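Local coordinates for protein elastinolytic metalloprotease (Pseudoalteromonas sp. CF6-2, PDB 6IK4) that probably cleaves peptide bonds as a zinc-dependent M23-family endopeptidase, the chain here being the part that carries the zinc site, at residues F3-W9 against V49-H53; P29-L33 against Q129-H133; F73-H79 against H118-L124. All blocks are in the same frame, centred on the assembly; numbering follows the deposited sequence.

All three contacts reach the antiparallel sheet that carries the zinc site. Contact 3, near the chain's centre, pairs 73-79 with 118-124 and supplies His120 to the metal. Contact 2, its centre about 10 Å from that of contact 3, lies where strand 32-36 runs beside strand 119-125; there Ser32 OG hydrogen-bonds Thr122 OG1 at 2.8 Å, and the side chain of Ser32 lies about 5 Å from the zinc. Contact 1 packs on the side of the sheet bearing Thr75 and Tyr77, with Tyr77 OH 2.9 Å from Ala52 N. Contacts 1 and 2 do not touch, their centres being about 16 Å apart, and Pro8 of contact 1 has its side chain about 12 Å from the zinc.

Contact 1 (F3-W9 against V49-H53); sequences FTMNLPW and VQAAH
Asn6 N donates to Ala52 O at 2.8 Å, nearly straight and in the carbonyl plane on a lone pair, and this bond ties the N-terminal segment 3-9 to the loop that follows strand 48-50 in the M23 peptidase fold. The two segments run roughly antiparallel, yet the arm is not a regular strand. A second backbone bond, Gln50 N to Pro8 O at 3.2 Å, is longer and reaches its acceptor from above the carbonyl plane.

Water carries two further links. One molecule accepts a hydrogen bond from Asn6 ND2 and donates one to Ala51 O; another lies between Leu7 O and Gln50 OE1. The Gln50 amide leans on the backbone of Trp9, and its NE2 is held by Ser10.

Packing fills the intervals. Pro8 CB rests 3.9 Å from Val49 CG1 and is pressed against Gln50 O, while the methyl of Ala52 sits close to Asn6 O. On the sheet side, Met5 and Ala52 reach Phe121 of strand 119-125, so the arm closes over the sheet.

At the far end, Phe3 and His53 form an edge-to-face pair, ring planes at 71°. With Phe3 CG anti to its own nitrogen (chi1 -178°), the ring swings across to the imidazole, where Phe3 CE1 stands over the centre of the His53 ring, 3.6 Å from His53 CD2.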
loop_
_atom_site.group_PDB
_atom_site.type_symbol
_atom_site.label_atom_id
_atom_site.label_comp_id
_atom_site.label_asym_id
_atom_site.label_seq_id
_atom_site.Cartn_x
_atom_site.Cartn_y
_atom_site.Cartn_z
ATOM N N PHE A 3 -2.420 12.953 11.274
ATOM C CA PHE A 3 -2.186 11.968 10.226
ATOM C C PHE A 3 -3.410 11.084 10.023
ATOM O O PHE A 3 -3.898 10.454 10.963
ATOM C CB PHE A 3 -0.987 11.107 10.591
ATOM C CG PHE A 3 -0.648 10.085 9.550
ATOM C CD1 PHE A 3 -0.211 10.481 8.298
ATOM C CD2 PHE A 3 -0.748 8.735 9.831
ATOM C CE1 PHE A 3 0.114 9.543 7.331
ATOM C CE2 PHE A 3 -0.425 7.789 8.865
ATOM C CZ PHE A 3 0.004 8.197 7.619
ATOM N N THR A 4 -3.888 11.025 8.787
ATOM C CA THR A 4 -4.995 10.167 8.392
ATOM C C THR A 4 -4.664 9.607 7.020
ATOM O O THR A 4 -4.169 10.343 6.165
ATOM C CB THR A 4 -6.306 10.965 8.338
ATOM O OG1 THR A 4 -6.518 11.607 9.605
ATOM C CG2 THR A 4 -7.473 10.051 8.048
ATOM N N MET A 5 -4.927 8.318 6.810
ATOM C CA MET A 5 -4.649 7.640 5.550
ATOM C C MET A 5 -5.948 7.260 4.864
ATOM O O MET A 5 -6.911 6.876 5.527
ATOM C CB MET A 5 -3.877 6.329 5.746
ATOM C CG MET A 5 -2.627 6.369 6.543
ATOM S SD MET A 5 -1.804 4.804 6.244
ATOM C CE MET A 5 -2.518 3.722 7.472
ATOM N N ASN A 6 -5.948 7.305 3.531
ATOM C CA ASN A 6 -7.032 6.742 2.728
ATOM C C ASN A 6 -6.504 5.586 1.898
ATOM O O ASN A 6 -5.321 5.551 1.551
ATOM C CB ASN A 6 -7.650 7.773 1.782
ATOM C CG ASN A 6 -8.039 9.062 2.489
ATOM O OD1 ASN A 6 -8.782 9.046 3.466
ATOM N ND2 ASN A 6 -7.533 10.187 1.990
ATOM N N LEU A 7 -7.388 4.648 1.565
ATOM C CA LEU A 7 -7.018 3.616 0.604
ATOM C C LEU A 7 -6.597 4.276 -0.705
ATOM O O LEU A 7 -7.213 5.263 -1.125
ATOM C CB LEU A 7 -8.184 2.658 0.357
ATOM C CG LEU A 7 -8.581 1.855 1.596
ATOM C CD1 LEU A 7 -9.984 1.256 1.403
ATOM C CD2 LEU A 7 -7.562 0.755 1.873
ATOM N N PRO A 8 -5.560 3.753 -1.382
ATOM C CA PRO A 8 -4.987 4.467 -2.534
ATOM C C PRO A 8 -5.768 4.315 -3.835
ATOM O O PRO A 8 -5.178 4.150 -4.910
ATOM C CB PRO A 8 -3.584 3.860 -2.639
ATOM C CG PRO A 8 -3.755 2.450 -2.117
ATOM C CD PRO A 8 -4.746 2.591 -0.981
ATOM N N TRP A 9 -7.095 4.398 -3.750
ATOM C CA TRP A 9 -7.960 4.422 -4.922
ATOM C C TRP A 9 -9.178 5.278 -4.598
ATOM O O TRP A 9 -9.332 5.783 -3.480
ATOM C CB TRP A 9 -8.335 3.005 -5.370
ATOM C CG TRP A 9 -8.935 2.107 -4.314
ATOM C CD1 TRP A 9 -10.258 1.983 -3.991
ATOM C CD2 TRP A 9 -8.232 1.166 -3.492
ATOM N NE1 TRP A 9 -10.419 1.041 -2.994
ATOM C CE2 TRP A 9 -9.187 0.526 -2.673
ATOM C CE3 TRP A 9 -6.880 0.822 -3.348
ATOM C CZ2 TRP A 9 -8.833 -0.449 -1.731
ATOM C CZ3 TRP A 9 -6.532 -0.162 -2.418
ATOM C CH2 TRP A 9 -7.499 -0.772 -1.620
ATOM N N VAL A 49 -1.887 4.539 -8.920
ATOM C CA VAL A 49 -1.956 4.450 -7.462
ATOM C C VAL A 49 -2.002 5.869 -6.910
ATOM O O VAL A 49 -1.179 6.710 -7.296
ATOM C CB VAL A 49 -0.746 3.679 -6.897
ATOM C CG1 VAL A 49 -0.828 3.558 -5.377
ATOM C CG2 VAL A 49 -0.646 2.281 -7.521
ATOM N N GLN A 50 -2.954 6.141 -6.015
ATOM C CA GLN A 50 -3.124 7.468 -5.430
ATOM C C GLN A 50 -2.384 7.569 -4.099
ATOM O O GLN A 50 -2.324 6.605 -3.333
ATOM C CB GLN A 50 -4.607 7.783 -5.194
ATOM C CG GLN A 50 -5.446 7.813 -6.469
ATOM C CD GLN A 50 -6.929 7.912 -6.188
ATOM O OE1 GLN A 50 -7.347 8.282 -5.085
ATOM N NE2 GLN A 50 -7.739 7.579 -7.188
ATOM N N ALA A 51 -1.834 8.753 -3.819
ATOM C CA ALA A 51 -1.246 9.005 -2.506
ATOM C C ALA A 51 -2.301 8.842 -1.414
ATOM O O ALA A 51 -3.377 9.453 -1.477
ATOM C CB ALA A 51 -0.644 10.416 -2.446
ATOM N N ALA A 52 -1.982 8.017 -0.405
ATOM C CA ALA A 52 -2.886 7.761 0.716
ATOM C C ALA A 52 -3.070 8.981 1.614
ATOM O O ALA A 52 -4.006 8.998 2.422
ATOM C CB ALA A 52 -2.359 6.591 1.561
ATOM N N HIS A 53 -2.212 9.985 1.474
ATOM C CA HIS A 53 -2.201 11.202 2.288
ATOM C C HIS A 53 -1.224 12.171 1.627
ATOM O O HIS A 53 -0.539 11.821 0.664
ATOM C CB HIS A 53 -1.765 10.903 3.720
ATOM C CG HIS A 53 -0.409 10.274 3.791
ATOM N ND1 HIS A 53 0.761 11.007 3.752
ATOM C CD2 HIS A 53 -0.038 8.974 3.820
ATOM C CE1 HIS A 53 1.794 10.183 3.782
ATOM N NE2 HIS A 53 1.336 8.943 3.821
HETATM O O HOH W 1 -6.007 9.715 -0.572
HETATM O O HOH W 2 -6.696 7.706 -2.494
#

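Contact 2 (P29-L33 against Q129-H133); sequences PYSSL and QVSLH
Tyr30 O accepts a hydrogen bond from Leu132 N at 2.9 Å between the residues leading into strand 32-36 and the segment 129-133, whose directions differ by 69°, a single backbone bond where Ser31 and Ser131 come closest. Tyr30 is the centre of an inverse gamma turn, and Ser31 and Ser32 form a classic beta bulge opposite His21, one of the zinc ligands, as the chain enters strand 32-36 of the M23 peptidase fold.

Ser31 OG donates to Gln129 OE1 over 2.6 Å, approaching in the plane of the amide on a lone pair. Both side chains start between backbone N and carbonyl carbon (chi1 65° for Ser31, 71° for Gln129), which turns the hydroxyl and the extended glutamine chain toward each other. The same OE1 also accepts from Asn23 N, so two donors grip it. A leucine in place of Gln129 would probably leave the Ser31 hydroxyl and the Asn23 amide without this shared acceptor.

Beside this bond Pro29, which follows a cis peptide, sets its ring obliquely across the Gln129 side chain and against segment 129-133: CD meets Gln129 CG at 3.8 Å, and CB touches the Ser131 backbone nitrogen and CB. Ser131 makes an ST turn, its OG accepting from His133 N at 3.0 Å, and a water joins that OG to Tyr30 N.

Leu132 closes the apolar end. Its CG lies against Ser31 O, its side chain also reaches Leu123 and Ile142, and its CD1 is packed tightly onto Leu33 CG at 3.5 Å.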
loop_
_atom_site.group_PDB
_atom_site.type_symbol
_atom_site.label_atom_id
_atom_site.label_comp_id
_atom_site.label_asym_id
_atom_site.label_seq_id
_atom_site.Cartn_x
_atom_site.Cartn_y
_atom_site.Cartn_z
ATOM N N PRO A 29 7.780 -5.843 12.092
ATOM C CA PRO A 29 6.330 -5.853 12.347
ATOM C C PRO A 29 5.544 -6.068 11.054
ATOM O O PRO A 29 6.166 -6.035 9.996
ATOM C CB PRO A 29 6.074 -4.461 12.917
ATOM C CG PRO A 29 7.085 -3.599 12.237
ATOM C CD PRO A 29 8.285 -4.474 11.892
ATOM N N TYR A 30 4.225 -6.281 11.123
ATOM C CA TYR A 30 3.421 -6.445 9.905
ATOM C C TYR A 30 2.989 -5.056 9.458
ATOM O O TYR A 30 1.922 -4.558 9.824
ATOM C CB TYR A 30 2.231 -7.361 10.136
ATOM C CG TYR A 30 2.649 -8.723 10.647
ATOM C CD1 TYR A 30 3.914 -9.236 10.362
ATOM C CD2 TYR A 30 1.791 -9.480 11.436
ATOM C CE1 TYR A 30 4.307 -10.487 10.851
ATOM C CE2 TYR A 30 2.168 -10.719 11.923
ATOM C CZ TYR A 30 3.426 -11.214 11.630
ATOM O OH TYR A 30 3.784 -12.444 12.137
ATOM N N SER A 31 3.833 -4.449 8.636
ATOM C CA SER A 31 3.745 -3.048 8.241
ATOM C C SER A 31 3.139 -2.831 6.863
ATOM O O SER A 31 2.907 -1.677 6.484
ATOM C CB SER A 31 5.142 -2.450 8.221
ATOM O OG SER A 31 5.896 -3.088 7.208
ATOM N N SER A 32 2.928 -3.891 6.089
ATOM C CA SER A 32 2.709 -3.759 4.660
ATOM C C SER A 32 1.486 -4.552 4.207
ATOM O O SER A 32 1.106 -5.551 4.820
ATOM C CB SER A 32 3.943 -4.239 3.877
ATOM O OG SER A 32 5.117 -3.543 4.280
ATOM N N LEU A 33 0.894 -4.093 3.102
ATOM C CA LEU A 33 -0.217 -4.755 2.427
ATOM C C LEU A 33 0.059 -4.744 0.936
ATOM O O LEU A 33 0.629 -3.781 0.417
ATOM C CB LEU A 33 -1.554 -4.039 2.706
ATOM C CG LEU A 33 -2.029 -4.049 4.158
ATOM C CD1 LEU A 33 -3.038 -2.924 4.389
ATOM C CD2 LEU A 33 -2.649 -5.409 4.510
ATOM N N GLN A 129 9.726 1.053 9.428
ATOM C CA GLN A 129 8.421 0.436 9.258
ATOM C C GLN A 129 7.782 0.191 10.622
ATOM O O GLN A 129 8.464 -0.074 11.619
ATOM C CB GLN A 129 8.536 -0.865 8.444
ATOM C CG GLN A 129 9.200 -1.992 9.178
ATOM C CD GLN A 129 9.316 -3.241 8.319
ATOM O OE1 GLN A 129 8.334 -3.705 7.723
ATOM N NE2 GLN A 129 10.524 -3.797 8.253
ATOM N N VAL A 130 6.455 0.319 10.673
ATOM C CA VAL A 130 5.701 0.158 11.907
ATOM C C VAL A 130 4.497 -0.733 11.634
ATOM O O VAL A 130 4.023 -0.847 10.502
ATOM C CB VAL A 130 5.249 1.510 12.501
ATOM C CG1 VAL A 130 6.447 2.303 12.987
ATOM C CG2 VAL A 130 4.484 2.305 11.461
ATOM N N SER A 131 3.994 -1.357 12.693
ATOM C CA SER A 131 2.903 -2.312 12.537
ATOM C C SER A 131 1.641 -1.604 12.069
ATOM O O SER A 131 1.360 -0.471 12.474
ATOM C CB SER A 131 2.634 -3.036 13.854
ATOM O OG SER A 131 1.460 -3.827 13.762
ATOM N N LEU A 132 0.882 -2.276 11.199
ATOM C CA LEU A 132 -0.426 -1.784 10.786
ATOM C C LEU A 132 -1.516 -2.091 11.796
ATOM O O LEU A 132 -2.645 -1.613 11.627
ATOM C CB LEU A 132 -0.825 -2.382 9.430
ATOM C CG LEU A 132 -0.041 -1.911 8.201
ATOM C CD1 LEU A 132 -0.445 -2.765 6.992
ATOM C CD2 LEU A 132 -0.289 -0.439 7.929
ATOM N N HIS A 133 -1.219 -2.866 12.835
ATOM C CA HIS A 133 -2.269 -3.322 13.730
ATOM C C HIS A 133 -2.906 -2.151 14.465
ATOM O O HIS A 133 -2.210 -1.302 15.030
ATOM C CB HIS A 133 -1.726 -4.328 14.737
ATOM C CG HIS A 133 -2.804 -5.011 15.513
ATOM N ND1 HIS A 133 -3.734 -5.830 14.914
ATOM C CD2 HIS A 133 -3.112 -4.988 16.830
ATOM C CE1 HIS A 133 -4.571 -6.285 15.829
ATOM N NE2 HIS A 133 -4.214 -5.788 17.000
HETATM O O HOH W 3 2.870 -6.411 13.689
#

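Contact 3 (F73-H79 against H118-L124); sequences FATNYYH and HVHFTLL. With ZN (zinc ion), chain B.
Phe121 and Tyr77 lie side by side at the apolar centre, the edge of Phe121 turned toward the face of Tyr77 in an offset edge-to-face pair with planes at 69°. Phe121 CD1 comes 3.6 Å from Tyr77 CE2. On the same face of the sheet, Thr75 CG2 meets Phe121 CZ at 3.5 Å, while Val119 CG2 approaches the edge of the Tyr77 ring. Thr75 OG1 and the Tyr77 hydroxyl share a hydrogen bond of 2.7 Å, fixing the end of that ring.

Six backbone bonds, two each at Ala74-Leu124, Asn76-Thr122 and Tyr78-His120, make these strands regular antiparallel neighbours. The other face turns polar along its length. Leu124 CD1 packs on Asn76 CB, then one water accepts from Asn76 ND2, donates to His120 O and hydrogen-bonds Thr122 OG1; Asn76 ND2 also bonds Asn64 OD1, and Thr122 OG1 bonds Ser32 OG.

Next along it comes the metal site. His120 turns its ring away from its own nitrogen (chi1 170°), which puts ND1 on the zinc ion, 2.0 Å away; His21 and Asp34 are the other protein ligands, and Asn23 holds His120 NE2. His79 and His118, the predicted proton donor/acceptor pair, meet obliquely, His79 CD2 3.2 Å from His118 NE2. Ala107 O and Gly116 O respectively anchor their ND1 atoms.

Strand 119-125 also pairs with strands 32-36 and 128-129, and strand 73-81 with 64-68 and 96-100.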
loop_
_atom_site.group_PDB
_atom_site.type_symbol
_atom_site.label_atom_id
_atom_site.label_comp_id
_atom_site.label_asym_id
_atom_site.label_seq_id
_atom_site.Cartn_x
_atom_site.Cartn_y
_atom_site.Cartn_z
ATOM N N PHE A 73 4.931 10.255 9.992
ATOM C CA PHE A 73 4.418 9.043 9.366
ATOM C C PHE A 73 4.575 9.140 7.858
ATOM O O PHE A 73 4.542 10.226 7.281
ATOM C CB PHE A 73 2.943 8.831 9.709
ATOM C CG PHE A 73 2.730 8.351 11.102
ATOM C CD1 PHE A 73 2.872 7.001 11.409
ATOM C CD2 PHE A 73 2.436 9.246 12.119
ATOM C CE1 PHE A 73 2.699 6.546 12.714
ATOM C CE2 PHE A 73 2.259 8.796 13.421
ATOM C CZ PHE A 73 2.395 7.441 13.713
ATOM N N ALA A 74 4.712 7.983 7.213
ATOM C CA ALA A 74 4.949 7.960 5.785
ATOM C C ALA A 74 4.365 6.674 5.228
ATOM O O ALA A 74 4.265 5.664 5.932
ATOM C CB ALA A 74 6.449 8.041 5.447
ATOM N N THR A 75 3.984 6.718 3.963
ATOM C CA THR A 75 3.606 5.506 3.258
ATOM C C THR A 75 4.582 5.288 2.111
ATOM O O THR A 75 4.965 6.234 1.415
ATOM C CB THR A 75 2.158 5.570 2.756
ATOM O OG1 THR A 75 1.922 6.806 2.058
ATOM C CG2 THR A 75 1.199 5.469 3.945
ATOM N N ASN A 76 4.986 4.038 1.931
ATOM C CA ASN A 76 5.925 3.659 0.890
ATOM C C ASN A 76 5.192 2.785 -0.114
ATOM O O ASN A 76 4.320 2.000 0.267
ATOM C CB ASN A 76 7.120 2.922 1.493
ATOM C CG ASN A 76 8.337 2.953 0.595
ATOM O OD1 ASN A 76 9.158 3.865 0.685
ATOM N ND2 ASN A 76 8.454 1.958 -0.291
ATOM N N TYR A 77 5.526 2.955 -1.399
ATOM C CA TYR A 77 4.852 2.295 -2.514
ATOM C C TYR A 77 5.922 1.623 -3.361
ATOM O O TYR A 77 6.720 2.317 -3.997
ATOM C CB TYR A 77 4.060 3.303 -3.363
ATOM C CG TYR A 77 3.101 4.151 -2.545
ATOM C CD1 TYR A 77 3.567 5.219 -1.765
ATOM C CD2 TYR A 77 1.738 3.878 -2.537
ATOM C CE1 TYR A 77 2.693 5.983 -0.995
ATOM C CE2 TYR A 77 0.858 4.641 -1.777
ATOM C CZ TYR A 77 1.337 5.679 -0.997
ATOM O OH TYR A 77 0.459 6.433 -0.232
ATOM N N TYR A 78 5.912 0.290 -3.412
ATOM C CA TYR A 78 6.931 -0.472 -4.120
ATOM C C TYR A 78 6.275 -1.331 -5.207
ATOM O O TYR A 78 5.066 -1.586 -5.176
ATOM C CB TYR A 78 7.761 -1.336 -3.138
ATOM C CG TYR A 78 8.943 -2.019 -3.796
ATOM C CD1 TYR A 78 9.991 -1.274 -4.328
ATOM C CD2 TYR A 78 8.996 -3.401 -3.920
ATOM C CE1 TYR A 78 11.076 -1.895 -4.957
ATOM C CE2 TYR A 78 10.075 -4.026 -4.543
ATOM C CZ TYR A 78 11.105 -3.265 -5.062
ATOM O OH TYR A 78 12.179 -3.889 -5.689
ATOM N N HIS A 79 7.092 -1.730 -6.196
ATOM C CA HIS A 79 6.649 -2.374 -7.448
ATOM C C HIS A 79 5.980 -1.378 -8.400
ATOM O O HIS A 79 5.028 -1.730 -9.096
ATOM C CB HIS A 79 5.702 -3.560 -7.212
ATOM C CG HIS A 79 6.217 -4.598 -6.268
ATOM N ND1 HIS A 79 7.450 -5.197 -6.411
ATOM C CD2 HIS A 79 5.634 -5.181 -5.192
ATOM C CE1 HIS A 79 7.612 -6.093 -5.450
ATOM N NE2 HIS A 79 6.527 -6.101 -4.696
ATOM N N HIS A 118 0.980 -5.727 -8.530
ATOM C CA HIS A 118 0.364 -5.171 -7.333
ATOM C C HIS A 118 1.283 -4.066 -6.831
ATOM O O HIS A 118 2.437 -3.961 -7.250
ATOM C CB HIS A 118 0.163 -6.232 -6.250
ATOM C CG HIS A 118 1.446 -6.739 -5.663
ATOM N ND1 HIS A 118 2.212 -7.710 -6.276
ATOM C CD2 HIS A 118 2.091 -6.420 -4.517
ATOM C CE1 HIS A 118 3.273 -7.966 -5.531
ATOM N NE2 HIS A 118 3.225 -7.195 -4.459
ATOM N N VAL A 119 0.776 -3.252 -5.912
ATOM C CA VAL A 119 1.635 -2.327 -5.167
ATOM C C VAL A 119 1.845 -2.889 -3.766
ATOM O O VAL A 119 0.898 -3.351 -3.121
ATOM C CB VAL A 119 1.043 -0.906 -5.121
ATOM C CG1 VAL A 119 -0.374 -0.903 -4.545
ATOM C CG2 VAL A 119 1.957 0.020 -4.296
ATOM N N HIS A 120 3.103 -2.912 -3.330
ATOM C CA HIS A 120 3.483 -3.256 -1.969
ATOM C C HIS A 120 3.458 -1.956 -1.177
ATOM O O HIS A 120 4.293 -1.079 -1.402
ATOM C CB HIS A 120 4.871 -3.907 -1.977
ATOM C CG HIS A 120 5.490 -4.107 -0.625
ATOM N ND1 HIS A 120 5.211 -5.197 0.170
ATOM C CD2 HIS A 120 6.427 -3.389 0.039
ATOM C CE1 HIS A 120 5.933 -5.131 1.276
ATOM N NE2 HIS A 120 6.679 -4.041 1.222
ATOM N N PHE A 121 2.490 -1.830 -0.276
ATOM C CA PHE A 121 2.194 -0.594 0.452
ATOM C C PHE A 121 2.645 -0.734 1.904
ATOM O O PHE A 121 2.237 -1.678 2.578
ATOM C CB PHE A 121 0.686 -0.335 0.359
ATOM C CG PHE A 121 0.180 0.825 1.177
ATOM C CD1 PHE A 121 0.198 2.115 0.669
ATOM C CD2 PHE A 121 -0.400 0.604 2.420
ATOM C CE1 PHE A 121 -0.308 3.182 1.412
ATOM C CE2 PHE A 121 -0.901 1.663 3.169
ATOM C CZ PHE A 121 -0.858 2.948 2.660
ATOM N N THR A 122 3.448 0.220 2.401
ATOM C CA THR A 122 4.084 0.096 3.715
ATOM C C THR A 122 3.880 1.368 4.529
ATOM O O THR A 122 4.034 2.470 3.999
ATOM C CB THR A 122 5.603 -0.169 3.586
ATOM O OG1 THR A 122 5.830 -1.332 2.778
ATOM C CG2 THR A 122 6.299 -0.320 4.986
ATOM N N LEU A 123 3.564 1.205 5.818
ATOM C CA LEU A 123 3.466 2.319 6.764
ATOM C C LEU A 123 4.767 2.451 7.551
ATOM O O LEU A 123 5.282 1.458 8.086
ATOM C CB LEU A 123 2.300 2.118 7.736
ATOM C CG LEU A 123 2.105 3.229 8.783
ATOM C CD1 LEU A 123 1.681 4.546 8.111
ATOM C CD2 LEU A 123 1.083 2.824 9.863
ATOM N N LEU A 124 5.268 3.681 7.661
ATOM C CA LEU A 124 6.495 3.948 8.381
ATOM C C LEU A 124 6.262 5.095 9.353
ATOM O O LEU A 124 5.350 5.905 9.180
ATOM C CB LEU A 124 7.645 4.313 7.427
ATOM C CG LEU A 124 8.009 3.297 6.347
ATOM C CD1 LEU A 124 7.331 3.659 5.057
ATOM C CD2 LEU A 124 9.519 3.249 6.162
HETATM ZN ZN ZN B . 4.142 -6.927 -0.065
HETATM O O HOH W 4 6.512 -0.152 0.325
#